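Local structure of ATP-dependent RNA helicase HrpB (Escherichia coli, 6EUD) at residues A299-D302 and L307-L310; L417-R422 and I445-P450. The protein hydrolyses ATP to ADP and phosphate as a DExH-box RNA helicase that also binds single-stranded RNA. All blocks are in the same frame, centred on the assembly; numbering follows the deposited sequence.

From the N terminus, the chain runs through the ATP-binding domain before reaching contact 1, in the second helicase domain. There residues 299-302 and 307-310 close a short hairpin turn of four residues. Contact 2 comes later: residues 417-422 and 445-450 close a loop of 22 residues that is nearly all helix, joining the junction of helices 409-417 and 421-429 to the end of helix 433-447. The two loops follow one another in series, neither enclosing nor crossing the other. The centres of contact 1 and contact 2 lie about 17 Å apart, without touching. Helix 386-398 relates them, because Phe301 packs on it from contact 1, and Pro421 and Arg422 do so from contact 2.

Contact 1 of 2, residues A299-D302 and L307-L310; sequences ARFD and LTRL
Arg300 and Arg309 form a hydrogen-bonded pair close to the turn of the antiparallel hairpin, Arg300 N donating to Arg309 O at 2.6 Å and Arg309 N returning a bond to Arg300 O at 2.8 Å. A third bond, Asp302 N to Leu307 O at 2.8 Å, lies nearer still. Ala299 and Phe301 share one face of the hairpin with Leu310 and Thr308. Small Ala299 suits a close strand pair: its CB meets Thr308 CG2 at 3.8 Å, while Leu310 CD2 bends in to 3.7 Å from Ala299 N. Thr308 is a beta-branched residue with two uses, since its OG1 also stands at the Phe301 ring edge, near the ring plane. The ring itself packs on helix 386-398. On the other face the two arginines run side by side. Arg309 starts between its backbone N and carbonyl carbon (chi1 42°), which sets Arg309 CG 3.4 Å from Arg300 O; beyond it the chain is extended, and Arg300 CD lies over one face of the Arg309 guanidinium, 4.0 Å from Arg309 NH2. The two guanidinium planes stand 87° apart. Nearby, the Asp302 carboxylate is gripped by a salt bridge to Arg304 and a hydrogen bond to Gln542, so it ties the hairpin to strand 534-542. With Asp302 OD2 4.7 Å from Arg309 NE, the carboxylate may partly offset the positive charge of Arg309, although the charged atoms are not in contact.

Contact 2 of 2, residues L417-R422 and I445-P450; sequences LGNDPR and ILEEPP
Glu447, in the last turn of helix 433-447, reaches across to Asn419 in the short linker before helix 421-429. Its CB points toward that linker, and the side chain packs on Leu423 as it leaves the helix. CG stands anti to the carbonyl carbon (chi1 -75°), and the chain beyond is extended, which carries the carboxylate as far as the linker; the long chain of a glutamate suits this span. CD spreads its two oxygens, and at the tip they divide the work. OE1 makes a salt bridge to Arg471 of helix 466-479, the main polar partner of this carboxylate. Glu447 OE2 accepts a hydrogen bond at 3.0 Å from a water, which in turn accepts one from Asp420 N at 2.8 Å, so that the linker backbone meets the helix end through a single water. Glu447 OE2 also lies 2.7 Å from the modelled Asn419 OD1, but this amide is probably turned over, and its nitrogen may then be the atom that faces the carboxylate. Amide and carboxylate planes are inclined by 65°. An alanine at Asn419 is likely to leave OE2 without its amide neighbour and to open a gap against Leu475 of helix 466-479. The linker's residue types fit their places: Gly418 ends helix 409-417 with a positive phi, which glycine adopts readily, and Asp420 is the N-cap of the next helix, its OD2 accepting from Leu423 N, with Pro421 opening the first turn. The arrangement is a tight junction between two consecutive helices, closed by a glycine and reopened by an aspartate N-cap, that a water bridge joins to the C-terminal turn of helix 433-447.

Contact 1 of 2, residues A299-D302 and L307-L310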
ATOM      1  N   ALA A 299       4.087  10.952   0.704  1.00 45.11           N
ATOM      2  CA  ALA A 299       4.633   9.822  -0.046  1.00 40.15           C
ATOM      3  C   ALA A 299       3.573   8.759  -0.253  1.00 45.11           C
ATOM      4  O   ALA A 299       2.911   8.351   0.691  1.00 52.30           O
ATOM      5  CB  ALA A 299       5.825   9.236   0.681  1.00 36.32           C
ATOM      6  N   ARG A 300       3.396   8.321  -1.492  1.00 45.93           N
ATOM      7  CA  ARG A 300       2.419   7.289  -1.776  1.00 48.15           C
ATOM      8  C   ARG A 300       3.031   6.127  -2.575  1.00 50.81           C
ATOM      9  O   ARG A 300       3.590   6.318  -3.668  1.00 51.44           O
ATOM     10  CB  ARG A 300       1.224   7.874  -2.525  1.00 49.65           C
ATOM     11  CG  ARG A 300       0.298   6.824  -3.090  1.00 61.42           C
ATOM     12  CD  ARG A 300      -1.126   7.335  -3.160  1.00 74.11           C
ATOM     13  NE  ARG A 300      -1.652   7.653  -1.836  1.00 79.93           N
ATOM     14  CZ  ARG A 300      -2.865   8.146  -1.616  1.00 84.90           C
ATOM     15  NH1 ARG A 300      -3.677   8.389  -2.635  1.00 85.36           N
ATOM     16  NH2 ARG A 300      -3.261   8.406  -0.377  1.00 92.09           N
ATOM     17  N   PHE A 301       2.923   4.925  -2.013  1.00 47.52           N
ATOM     18  CA  PHE A 301       3.374   3.728  -2.696  1.00 42.79           C
ATOM     19  C   PHE A 301       2.329   3.284  -3.702  1.00 43.47           C
ATOM     20  O   PHE A 301       1.145   3.201  -3.372  1.00 45.09           O
ATOM     21  CB  PHE A 301       3.663   2.612  -1.698  1.00 35.98           C
ATOM     22  CG  PHE A 301       3.994   1.299  -2.338  1.00 39.02           C
ATOM     23  CD1 PHE A 301       5.200   1.119  -3.005  1.00 39.79           C
ATOM     24  CD2 PHE A 301       3.112   0.238  -2.272  1.00 42.45           C
ATOM     25  CE1 PHE A 301       5.518  -0.092  -3.597  1.00 38.03           C
ATOM     26  CE2 PHE A 301       3.430  -0.979  -2.870  1.00 44.41           C
ATOM     27  CZ  PHE A 301       4.641  -1.140  -3.525  1.00 38.47           C
ATOM     28  N   ASP A 302       2.783   3.008  -4.924  1.00 42.54           N
ATOM     29  CA  ASP A 302       1.950   2.472  -6.000  1.00 43.27           C
ATOM     30  C   ASP A 302       2.297   1.009  -6.267  1.00 44.87           C
ATOM     31  O   ASP A 302       3.305   0.721  -6.905  1.00 46.84           O
ATOM     32  CB  ASP A 302       2.143   3.310  -7.274  1.00 44.74           C
ATOM     33  CG  ASP A 302       1.203   2.903  -8.412  1.00 48.60           C
ATOM     34  OD1 ASP A 302       0.481   1.884  -8.291  1.00 43.06           O
ATOM     35  OD2 ASP A 302       1.208   3.611  -9.451  1.00 54.00           O
ATOM     36  N   LEU A 307       6.576   1.972  -7.344  1.00 38.57           N
ATOM     37  CA  LEU A 307       7.217   3.261  -7.098  1.00 39.18           C
ATOM     38  C   LEU A 307       6.524   4.027  -5.981  1.00 38.24           C
ATOM     39  O   LEU A 307       5.325   3.879  -5.742  1.00 37.04           O
ATOM     40  CB  LEU A 307       7.263   4.111  -8.370  1.00 37.06           C
ATOM     41  CG  LEU A 307       8.114   3.527  -9.502  1.00 43.21           C
ATOM     42  CD1 LEU A 307       8.170   4.505 -10.674  1.00 45.74           C
ATOM     43  CD2 LEU A 307       9.541   3.151  -9.025  1.00 32.44           C
ATOM     44  N   THR A 308       7.311   4.817  -5.268  1.00 38.03           N
ATOM     45  CA  THR A 308       6.762   5.736  -4.300  1.00 43.70           C
ATOM     46  C   THR A 308       6.816   7.146  -4.883  1.00 49.54           C
ATOM     47  O   THR A 308       7.859   7.589  -5.374  1.00 48.91           O
ATOM     48  CB  THR A 308       7.524   5.675  -2.967  1.00 42.92           C
ATOM     49  OG1 THR A 308       7.497   4.328  -2.475  1.00 39.53           O
ATOM     50  CG2 THR A 308       6.879   6.621  -1.919  1.00 26.10           C
ATOM     51  N   ARG A 309       5.680   7.835  -4.855  1.00 55.39           N
ATOM     52  CA  ARG A 309       5.602   9.214  -5.347  1.00 57.48           C
ATOM     53  C   ARG A 309       5.205  10.174  -4.236  1.00 52.60           C
ATOM     54  O   ARG A 309       4.677   9.754  -3.205  1.00 49.30           O
ATOM     55  CB  ARG A 309       4.613   9.302  -6.508  1.00 61.53           C
ATOM     56  CG  ARG A 309       3.359   8.499  -6.266  1.00 69.32           C
ATOM     57  CD  ARG A 309       2.384   8.673  -7.395  1.00 77.42           C
ATOM     58  NE  ARG A 309       1.244   7.773  -7.268  1.00 85.21           N
ATOM     59  CZ  ARG A 309      -0.020   8.177  -7.310  1.00 93.00           C
ATOM     60  NH1 ARG A 309      -0.292   9.462  -7.474  1.00 96.76           N
ATOM     61  NH2 ARG A 309      -1.011   7.302  -7.191  1.00 96.54           N
ATOM     62  N   LEU A 310       5.520  11.452  -4.436  1.00 51.30           N
ATOM     63  CA  LEU A 310       4.973  12.530  -3.621  1.00 49.62           C
ATOM     64  C   LEU A 310       3.685  13.015  -4.250  1.00 50.23           C
ATOM     65  O   LEU A 310       3.709  13.562  -5.345  1.00 48.55           O
ATOM     66  CB  LEU A 310       5.949  13.695  -3.495  1.00 46.43           C
ATOM     67  CG  LEU A 310       7.101  13.463  -2.532  1.00 54.66           C
ATOM     68  CD1 LEU A 310       7.907  14.739  -2.344  1.00 58.83           C
ATOM     69  CD2 LEU A 310       6.587  12.944  -1.198  1.00 58.24           C
TER

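Contact 2 of 2, residues L417-R422 and I445-P450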
ATOM      1  N   LEU A 417      22.034  -6.881   6.816  1.00 46.64           N
ATOM      2  CA  LEU A 417      22.497  -5.566   6.376  1.00 44.90           C
ATOM      3  C   LEU A 417      21.587  -4.449   6.866  1.00 44.77           C
ATOM      4  O   LEU A 417      22.047  -3.340   7.146  1.00 50.57           O
ATOM      5  CB  LEU A 417      22.605  -5.490   4.851  1.00 43.73           C
ATOM      6  CG  LEU A 417      23.599  -6.393   4.142  1.00 46.12           C
ATOM      7  CD1 LEU A 417      23.631  -6.008   2.689  1.00 43.60           C
ATOM      8  CD2 LEU A 417      24.979  -6.291   4.761  1.00 48.76           C
ATOM      9  N   GLY A 418      20.291  -4.734   6.949  1.00 41.91           N
ATOM     10  CA  GLY A 418      19.334  -3.794   7.518  1.00 40.25           C
ATOM     11  C   GLY A 418      18.952  -2.710   6.541  1.00 42.33           C
ATOM     12  O   GLY A 418      18.233  -1.783   6.854  1.00 45.82           O
ATOM     13  N   ASN A 419      19.452  -2.867   5.333  1.00 42.61           N
ATOM     14  CA  ASN A 419      19.357  -1.907   4.260  1.00 39.28           C
ATOM     15  C   ASN A 419      17.990  -1.903   3.587  1.00 35.07           C
ATOM     16  O   ASN A 419      17.169  -2.795   3.856  1.00 31.62           O
ATOM     17  CB  ASN A 419      20.437  -2.256   3.218  1.00 42.26           C
ATOM     18  CG  ASN A 419      21.156  -1.070   2.757  1.00 48.80           C
ATOM     19  OD1 ASN A 419      21.222  -0.083   3.478  1.00 59.91           O
ATOM     20  ND2 ASN A 419      21.675  -1.113   1.542  1.00 48.55           N
ATOM     21  N   ASP A 420      17.754  -0.961   2.670  1.00 29.56           N
ATOM     22  CA  ASP A 420      16.631  -1.142   1.762  1.00 33.54           C
ATOM     23  C   ASP A 420      16.823  -2.482   1.051  1.00 35.79           C
ATOM     24  O   ASP A 420      17.907  -2.735   0.521  1.00 34.30           O
ATOM     25  CB  ASP A 420      16.513  -0.032   0.728  1.00 35.35           C
ATOM     26  CG  ASP A 420      15.576  -0.424  -0.416  1.00 41.56           C
ATOM     27  OD1 ASP A 420      14.345  -0.239  -0.301  1.00 47.46           O
ATOM     28  OD2 ASP A 420      16.065  -0.956  -1.425  1.00 42.11           O
ATOM     29  N   PRO A 421      15.773  -3.334   1.028  1.00 35.27           N
ATOM     30  CA  PRO A 421      15.869  -4.714   0.514  1.00 34.57           C
ATOM     31  C   PRO A 421      16.440  -4.845  -0.897  1.00 32.71           C
ATOM     32  O   PRO A 421      17.258  -5.729  -1.106  1.00 30.68           O
ATOM     33  CB  PRO A 421      14.422  -5.199   0.548  1.00 34.59           C
ATOM     34  CG  PRO A 421      13.840  -4.452   1.715  1.00 34.36           C
ATOM     35  CD  PRO A 421      14.467  -3.080   1.661  1.00 31.52           C
ATOM     36  N   ARG A 422      16.029  -3.998  -1.834  1.00 26.01           N
ATOM     37  CA  ARG A 422      16.606  -4.022  -3.175  1.00 30.16           C
ATOM     38  C   ARG A 422      18.123  -3.768  -3.099  1.00 31.05           C
ATOM     39  O   ARG A 422      18.906  -4.468  -3.719  1.00 35.17           O
ATOM     40  CB  ARG A 422      15.908  -2.993  -4.084  1.00 29.80           C
ATOM     41  CG  ARG A 422      14.408  -3.284  -4.313  1.00 35.83           C
ATOM     42  CD  ARG A 422      13.652  -2.152  -5.078  1.00 24.61           C
ATOM     43  NE  ARG A 422      13.397  -2.552  -6.448  1.00 36.33           N
ATOM     44  CZ  ARG A 422      12.206  -2.729  -6.994  1.00 39.77           C
ATOM     45  NH1 ARG A 422      11.095  -2.493  -6.321  1.00 42.30           N
ATOM     46  NH2 ARG A 422      12.137  -3.121  -8.248  1.00 46.24           N
ATOM     47  N   ILE A 445      25.066   5.716  -3.154  1.00 29.85           N
ATOM     48  CA  ILE A 445      24.506   6.677  -4.095  1.00 34.02           C
ATOM     49  C   ILE A 445      22.974   6.664  -4.131  1.00 37.71           C
ATOM     50  O   ILE A 445      22.340   7.710  -3.998  1.00 35.14           O
ATOM     51  CB  ILE A 445      25.029   6.425  -5.519  1.00 33.03           C
ATOM     52  CG1 ILE A 445      26.535   6.655  -5.548  1.00 26.60           C
ATOM     53  CG2 ILE A 445      24.320   7.353  -6.514  1.00 27.23           C
ATOM     54  CD1 ILE A 445      27.159   6.333  -6.862  1.00 38.25           C
ATOM     55  N   LEU A 446      22.375   5.490  -4.328  1.00 39.59           N
ATOM     56  CA  LEU A 446      20.908   5.398  -4.409  1.00 34.79           C
ATOM     57  C   LEU A 446      20.197   5.819  -3.104  1.00 35.80           C
ATOM     58  O   LEU A 446      19.073   6.311  -3.142  1.00 38.62           O
ATOM     59  CB  LEU A 446      20.502   3.975  -4.829  1.00 28.11           C
ATOM     60  CG  LEU A 446      20.949   3.651  -6.262  1.00 27.64           C
ATOM     61  CD1 LEU A 446      20.668   2.202  -6.682  1.00 29.05           C
ATOM     62  CD2 LEU A 446      20.288   4.609  -7.243  1.00 27.22           C
ATOM     63  N   GLU A 447      20.860   5.649  -1.958  1.00 40.35           N
ATOM     64  CA  GLU A 447      20.359   6.136  -0.661  1.00 41.19           C
ATOM     65  C   GLU A 447      20.417   7.666  -0.501  1.00 45.62           C
ATOM     66  O   GLU A 447      19.590   8.262   0.190  1.00 43.28           O
ATOM     67  CB  GLU A 447      21.155   5.499   0.488  1.00 37.53           C
ATOM     68  CG  GLU A 447      20.817   4.065   0.764  1.00 38.84           C
ATOM     69  CD  GLU A 447      21.653   3.439   1.887  1.00 45.77           C
ATOM     70  OE1 GLU A 447      22.543   4.104   2.497  1.00 44.09           O
ATOM     71  OE2 GLU A 447      21.396   2.250   2.163  1.00 46.18           O
ATOM     72  N   GLU A 448      21.440   8.282  -1.089  1.00 50.24           N
ATOM     73  CA  GLU A 448      21.644   9.728  -1.006  1.00 49.25           C
ATOM     74  C   GLU A 448      22.062  10.231  -2.372  1.00 41.26           C
ATOM     75  O   GLU A 448      23.240  10.508  -2.598  1.00 38.98           O
ATOM     76  CB  GLU A 448      22.695  10.083   0.046  1.00 59.21           C
ATOM     77  CG  GLU A 448      22.309  11.284   0.881  1.00 77.54           C
ATOM     78  CD  GLU A 448      21.125  10.998   1.788  1.00 95.24           C
ATOM     79  OE1 GLU A 448      21.156   9.966   2.493  1.00103.86           O
ATOM     80  OE2 GLU A 448      20.156  11.792   1.778  1.00104.40           O
ATOM     81  N   PRO A 449      21.090  10.315  -3.298  1.00 39.53           N
ATOM     82  CA  PRO A 449      21.317  10.668  -4.708  1.00 38.93           C
ATOM     83  C   PRO A 449      21.986  12.030  -4.854  1.00 40.67           C
ATOM     84  O   PRO A 449      21.783  12.891  -4.002  1.00 38.00           O
ATOM     85  CB  PRO A 449      19.891  10.695  -5.302  1.00 38.70           C
ATOM     86  CG  PRO A 449      19.067   9.858  -4.363  1.00 36.41           C
ATOM     87  CD  PRO A 449      19.659  10.094  -3.005  1.00 33.58           C
ATOM     88  N   PRO A 450      22.758  12.229  -5.933  1.00 45.97           N
ATOM     89  CA  PRO A 450      23.326  13.543  -6.244  1.00 51.08           C
ATOM     90  C   PRO A 450      22.219  14.586  -6.294  1.00 56.95           C
ATOM     91  O   PRO A 450      21.059  14.243  -6.573  1.00 53.09           O
ATOM     92  CB  PRO A 450      23.935  13.352  -7.636  1.00 49.65           C
ATOM     93  CG  PRO A 450      24.045  11.910  -7.832  1.00 45.45           C
ATOM     94  CD  PRO A 450      22.960  11.271  -7.031  1.00 43.15           C
TER
HETATM   95  O   HOH W   1      18.503   1.780   2.511  1.00 38.48           O